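Local coordinates for hypothetical protein Llacc01001955 (Lactococcus lactis, PDB 1ZUJ) that probably binds DNA and protects it during oxidative stress as a Dps protein, a dodecameric ferritin-like shell whose relatives oxidise and store iron, at residues L44-L49 with F60-A64; Q77-E83 with E138-L143. All coordinates share one frame; numbering follows the deposited sequence.

Interaction 1 of 2, residues L44-L49 with F60-A64; sequences LMQAGL and FREIA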
loop_
_atom_site.group_PDB
_atom_site.type_symbol
_atom_site.label_atom_id
_atom_site.label_comp_id
_atom_site.label_asym_id
_atom_site.label_seq_id
_atom_site.Cartn_x
_atom_site.Cartn_y
_atom_site.Cartn_z
ATOM N N LEU A 44 16.402 28.292 -0.551
ATOM C CA LEU A 44 16.095 27.013 -1.217
ATOM C C LEU A 44 14.751 27.122 -1.922
ATOM O O LEU A 44 14.697 27.115 -3.140
ATOM C CB LEU A 44 16.051 25.852 -0.211
ATOM C CG LEU A 44 17.346 25.421 0.484
ATOM C CD1 LEU A 44 17.051 24.575 1.720
ATOM C CD2 LEU A 44 18.245 24.667 -0.452
ATOM N N MET A 45 13.674 27.199 -1.138
ATOM C CA MET A 45 12.333 27.575 -1.606
ATOM C C MET A 45 12.373 28.589 -2.747
ATOM O O MET A 45 11.514 28.569 -3.638
ATOM C CB MET A 45 11.522 28.148 -0.434
ATOM C CG MET A 45 10.017 27.876 -0.492
ATOM S SD MET A 45 9.241 27.220 1.082
ATOM C CE MET A 45 7.930 28.585 1.351
ATOM N N GLN A 46 13.378 29.470 -2.704
ATOM C CA GLN A 46 13.644 30.425 -3.779
ATOM C C GLN A 46 14.115 29.677 -4.996
ATOM O O GLN A 46 13.531 29.805 -6.065
ATOM C CB GLN A 46 14.722 31.462 -3.380
ATOM C CG GLN A 46 14.858 32.653 -4.365
ATOM C CD GLN A 46 16.216 33.353 -4.343
ATOM O OE1 GLN A 46 16.440 34.306 -5.110
ATOM N NE2 GLN A 46 17.114 32.893 -3.479
ATOM N N ALA A 47 15.194 28.921 -4.810
ATOM C CA ALA A 47 15.863 28.180 -5.880
ATOM C C ALA A 47 14.949 27.123 -6.450
ATOM O O ALA A 47 14.944 26.886 -7.645
ATOM C CB ALA A 47 17.152 27.546 -5.364
ATOM N N GLY A 48 14.157 26.512 -5.581
ATOM C CA GLY A 48 13.154 25.550 -5.987
ATOM C C GLY A 48 12.052 26.142 -6.842
ATOM O O GLY A 48 11.281 25.396 -7.436
ATOM N N LEU A 49 11.952 27.469 -6.886
ATOM C CA LEU A 49 11.005 28.143 -7.776
ATOM C C LEU A 49 11.653 28.720 -9.013
ATOM O O LEU A 49 10.974 28.862 -10.025
ATOM C CB LEU A 49 10.257 29.270 -7.044
ATOM C CG LEU A 49 8.972 28.898 -6.291
ATOM C CD1 LEU A 49 8.169 30.151 -5.966
ATOM C CD2 LEU A 49 8.107 27.908 -7.075
ATOM N N PHE A 60 15.997 21.001 -4.348
ATOM C CA PHE A 60 15.786 22.177 -3.489
ATOM C C PHE A 60 14.464 22.102 -2.762
ATOM O O PHE A 60 14.427 22.337 -1.561
ATOM C CB PHE A 60 15.859 23.492 -4.281
ATOM C CG PHE A 60 17.212 23.766 -4.911
ATOM C CD1 PHE A 60 18.398 23.418 -4.268
ATOM C CD2 PHE A 60 17.294 24.369 -6.161
ATOM C CE1 PHE A 60 19.618 23.663 -4.857
ATOM C CE2 PHE A 60 18.518 24.615 -6.757
ATOM C CZ PHE A 60 19.675 24.265 -6.110
ATOM N N ARG A 61 13.382 21.757 -3.451
ATOM C CA ARG A 61 12.090 21.685 -2.774
ATOM C C ARG A 61 12.093 20.566 -1.755
ATOM O O ARG A 61 11.188 20.478 -0.922
ATOM C CB ARG A 61 10.941 21.441 -3.751
ATOM C CG ARG A 61 10.793 22.468 -4.831
ATOM C CD ARG A 61 9.424 22.477 -5.443
ATOM N NE ARG A 61 9.356 23.350 -6.615
ATOM C CZ ARG A 61 8.220 23.808 -7.144
ATOM N NH1 ARG A 61 7.047 23.455 -6.617
ATOM N NH2 ARG A 61 8.258 24.614 -8.206
ATOM N N GLU A 62 13.101 19.702 -1.858
ATOM C CA GLU A 62 13.201 18.490 -1.060
ATOM C C GLU A 62 14.111 18.760 0.126
ATOM O O GLU A 62 13.754 18.422 1.245
ATOM C CB GLU A 62 13.712 17.318 -1.935
ATOM C CG GLU A 62 13.900 15.960 -1.250
ATOM C CD GLU A 62 15.292 15.359 -1.479
ATOM O OE1 GLU A 62 16.010 15.115 -0.484
ATOM O OE2 GLU A 62 15.683 15.126 -2.650
ATOM N N ILE A 63 15.272 19.370 -0.112
ATOM C CA ILE A 63 16.145 19.797 0.976
ATOM C C ILE A 63 15.366 20.786 1.835
ATOM O O ILE A 63 15.416 20.711 3.067
ATOM C CB ILE A 63 17.443 20.454 0.473
ATOM C CG1 ILE A 63 18.308 19.468 -0.329
ATOM C CG2 ILE A 63 18.255 20.953 1.653
ATOM C CD1 ILE A 63 19.269 20.133 -1.299
ATOM N N ALA A 64 14.638 21.690 1.173
ATOM C CA ALA A 64 13.691 22.586 1.830
ATOM C C ALA A 64 12.765 21.834 2.777
ATOM O O ALA A 64 12.848 22.034 3.969
ATOM C CB ALA A 64 12.895 23.366 0.814
#

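Interaction 2 of 2, residues Q77-E83 with E138-L143; sequences QLLDENE and EEKFSL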
loop_
_atom_site.group_PDB
_atom_site.type_symbol
_atom_site.label_atom_id
_atom_site.label_comp_id
_atom_site.label_asym_id
_atom_site.label_seq_id
_atom_site.Cartn_x
_atom_site.Cartn_y
_atom_site.Cartn_z
ATOM N N GLN A 77 12.938 18.812 20.743
ATOM C CA GLN A 77 13.872 18.226 21.705
ATOM C C GLN A 77 14.440 19.268 22.674
ATOM O O GLN A 77 15.083 18.905 23.666
ATOM C CB GLN A 77 15.029 17.565 20.954
ATOM C CG GLN A 77 15.394 16.146 21.401
ATOM C CD GLN A 77 15.062 15.116 20.349
ATOM O OE1 GLN A 77 14.609 14.022 20.681
ATOM N NE2 GLN A 77 15.275 15.463 19.079
ATOM N N LEU A 78 14.264 20.548 22.326
ATOM C CA LEU A 78 14.450 21.678 23.247
ATOM C C LEU A 78 13.181 21.886 24.093
ATOM O O LEU A 78 13.203 21.590 25.283
ATOM C CB LEU A 78 14.816 22.962 22.492
ATOM C CG LEU A 78 16.280 23.251 22.129
ATOM C CD1 LEU A 78 17.254 22.159 22.545
ATOM C CD2 LEU A 78 16.425 23.525 20.638
ATOM N N LEU A 79 12.084 22.375 23.508
ATOM C CA LEU A 79 10.807 22.415 24.234
ATOM C C LEU A 79 10.746 21.262 25.240
ATOM O O LEU A 79 10.325 21.448 26.387
ATOM C CB LEU A 79 9.581 22.366 23.287
ATOM C CG LEU A 79 8.563 21.192 23.354
ATOM C CD1 LEU A 79 7.673 21.179 24.609
ATOM C CD2 LEU A 79 7.667 21.190 22.112
ATOM N N ASP A 80 11.167 20.076 24.808
ATOM C CA ASP A 80 11.163 18.900 25.675
ATOM C C ASP A 80 12.169 19.015 26.832
ATOM O O ASP A 80 11.812 18.751 27.971
ATOM C CB ASP A 80 11.404 17.619 24.853
ATOM C CG ASP A 80 10.098 16.902 24.453
ATOM O OD1 ASP A 80 9.060 17.574 24.202
ATOM O OD2 ASP A 80 10.038 15.656 24.355
ATOM N N GLU A 81 13.411 19.397 26.535
ATOM C CA GLU A 81 14.438 19.657 27.566
ATOM C C GLU A 81 14.315 21.076 28.181
ATOM O O GLU A 81 15.305 21.823 28.223
ATOM C CB GLU A 81 15.852 19.466 26.972
ATOM C CG GLU A 81 16.328 18.013 26.904
ATOM C CD GLU A 81 17.314 17.637 28.004
ATOM O OE1 GLU A 81 17.896 18.545 28.626
ATOM O OE2 GLU A 81 17.513 16.426 28.256
ATOM N N ASN A 82 13.122 21.416 28.685
ATOM C CA ASN A 82 12.714 22.811 28.973
ATOM C C ASN A 82 13.742 23.908 28.644
ATOM O O ASN A 82 14.406 24.427 29.541
ATOM C CB ASN A 82 12.235 22.965 30.427
ATOM C CG ASN A 82 11.409 24.233 30.634
ATOM O OD1 ASN A 82 10.248 24.178 31.052
ATOM N ND2 ASN A 82 12.003 25.382 30.317
ATOM N N GLU A 83 13.855 24.254 27.362
ATOM C CA GLU A 83 14.752 25.317 26.909
ATOM C C GLU A 83 14.036 26.281 25.963
ATOM O O GLU A 83 12.938 26.006 25.483
ATOM C CB GLU A 83 15.997 24.726 26.236
ATOM C CG GLU A 83 17.228 24.656 27.137
ATOM C CD GLU A 83 18.251 25.770 26.891
ATOM O OE1 GLU A 83 19.417 25.574 27.300
ATOM O OE2 GLU A 83 17.914 26.837 26.309
ATOM N N GLU A 138 26.385 19.396 28.772
ATOM C CA GLU A 138 25.196 19.545 29.625
ATOM C C GLU A 138 24.531 18.202 29.886
ATOM O O GLU A 138 23.586 18.125 30.684
ATOM C CB GLU A 138 24.144 20.525 29.055
ATOM C CG GLU A 138 24.651 21.556 28.051
ATOM C CD GLU A 138 23.816 22.829 27.985
ATOM O OE1 GLU A 138 22.606 22.800 28.326
ATOM O OE2 GLU A 138 24.387 23.870 27.578
ATOM N N GLU A 139 25.019 17.154 29.215
ATOM C CA GLU A 139 24.450 15.818 29.323
ATOM C C GLU A 139 22.947 15.884 29.026
ATOM O O GLU A 139 22.141 15.289 29.730
ATOM C CB GLU A 139 24.754 15.182 30.694
ATOM C CG GLU A 139 26.165 14.591 30.825
ATOM C CD GLU A 139 26.529 14.192 32.266
ATOM O OE1 GLU A 139 26.972 15.083 33.028
ATOM O OE2 GLU A 139 26.381 12.999 32.649
ATOM N N LYS A 140 22.593 16.652 27.994
ATOM C CA LYS A 140 21.271 16.606 27.392
ATOM C C LYS A 140 21.372 15.445 26.421
ATOM O O LYS A 140 21.985 15.576 25.360
ATOM C CB LYS A 140 20.945 17.902 26.633
ATOM C CG LYS A 140 21.200 19.222 27.397
ATOM C CD LYS A 140 19.957 20.164 27.468
ATOM C CE LYS A 140 20.245 21.613 27.029
ATOM N NZ LYS A 140 19.936 22.659 28.072
ATOM N N PHE A 141 20.812 14.299 26.786
ATOM C CA PHE A 141 21.178 13.044 26.122
ATOM C C PHE A 141 20.491 12.831 24.772
ATOM O O PHE A 141 21.163 12.639 23.754
ATOM C CB PHE A 141 20.915 11.848 27.046
ATOM C CG PHE A 141 21.863 11.751 28.228
ATOM C CD1 PHE A 141 21.385 11.366 29.476
ATOM C CD2 PHE A 141 23.228 12.022 28.093
ATOM C CE1 PHE A 141 22.237 11.265 30.573
ATOM C CE2 PHE A 141 24.093 11.922 29.194
ATOM C CZ PHE A 141 23.596 11.542 30.435
ATOM N N SER A 142 19.160 12.862 24.766
ATOM C CA SER A 142 18.388 12.674 23.535
ATOM C C SER A 142 18.853 13.626 22.434
ATOM O O SER A 142 19.065 13.220 21.295
ATOM C CB SER A 142 16.893 12.879 23.802
ATOM O OG SER A 142 16.177 13.117 22.601
ATOM N N LEU A 143 19.024 14.892 22.799
ATOM C CA LEU A 143 19.352 15.947 21.848
ATOM C C LEU A 143 20.684 15.729 21.171
ATOM O O LEU A 143 20.868 16.193 20.065
ATOM C CB LEU A 143 19.361 17.312 22.544
ATOM C CG LEU A 143 19.576 18.560 21.674
ATOM C CD1 LEU A 143 18.314 18.963 20.912
ATOM C CD2 LEU A 143 20.098 19.737 22.531
#

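Interaction 1 of 2, residues L44-L49 with F60-A64
G48 lies against F60 where helices 26-50 and 54-80 run side by side, their segment axes 8.1 Å apart at 157°, nearly antiparallel. These two helices form the first hairpin of the ferritin-like four-helix bundle of Dps proteins. The CA atoms of G48 and F60 are only 5.0 Å apart, a close approach that the glycine permits. CB of F60 rests 3.7 Å from the backbone N of G48. The F60 ring turns toward the bundle interior, with CG beside its own backbone N (chi1 -63°). CB of A47 sits over one face of this ring, and F117 of helix 110-131 meets the ring as well. L44 crosses F60 at about a right angle, with L44 CD2 4.0 Å from F60 CD1. Its other methyl, L44 CD1, lies 3.8 Å from CG2 of I63. CB of L44 also meets CB of A64, 4.1 Å away. The side chains that meet on this flank are apolar. The polar link lies on the other flank, where R61 reaches across with its chain extended from CG to NE. The guanidinium of R61 also forms a salt bridge through NH1 with E76 of the second subunit, so it joins the hairpin to the subunit interface. R61 NE donates to G48 O at 2.9 Å, from above the carbonyl plane and with a bent N-H...O angle of 138°.

Interaction 2 of 2, residues Q77-E83 with E138-L143
The bundle's second and fourth helices meet here at one end: the C-terminal end of helix 54-80, with the turn after it, packs on the start of helix 141-165 and the loop before it. Near the helices, L143 provides the apolar part. Its CD1 lies 3.6 Å from CB of Q77, and its CD2 lies 3.7 Å from CD1 of L78. CG of L143 stands opposite the backbone N (chi1 -175°), which carries the methyls across to helix 54-80. L30 and L34 of helix 26-50 extend this apolar patch, touching L143 and L78 respectively. The side chain of Q77 bends at chi2 and brings its amide end beside S142. Q77 OE1 and S142 OG are close, but their angle is poor for a hydrogen bond. Farther out, the carboxylate of E81 crosses the aliphatic chain of K140 at a slant. The fit is doubtful in detail, because E81 OE1 is modelled too close to K140 CD. K140 bends at chi2, chi3 and chi4, and its NZ ends between two acids. It bonds to E138 OE1 at 2.7 Å, nearly along the C-O axis, and to the anti lone pair of E83 OE1 at 3.1 Å. E83 OE1 also accepts a hydrogen bond from T25 OG1. The two carboxylate oxygens, E83 OE1 and E138 OE1, are 4.3 Å apart. The ammonium of K140 probably offsets their repulsion and favours the ionised form of both acids.

In the fold
Helix 54-80 takes part in both contacts. Interaction 1 uses its N-terminal half, paired with helix 26-50; interaction 2 uses its C-terminal end, paired with the start of helix 141-165. The two lie on opposite sides of the chain's centre, with their centres 29 Å apart and their nearest atoms about 17 Å apart, so they do not touch. Interaction 1 is the more buried, while interaction 2 is partly exposed and rich in charge. Both adjoin other subunits of the dodecamer: interaction 1 packs against the second subunit, and interaction 2 mainly against the third, where F141 touches I132 of that subunit.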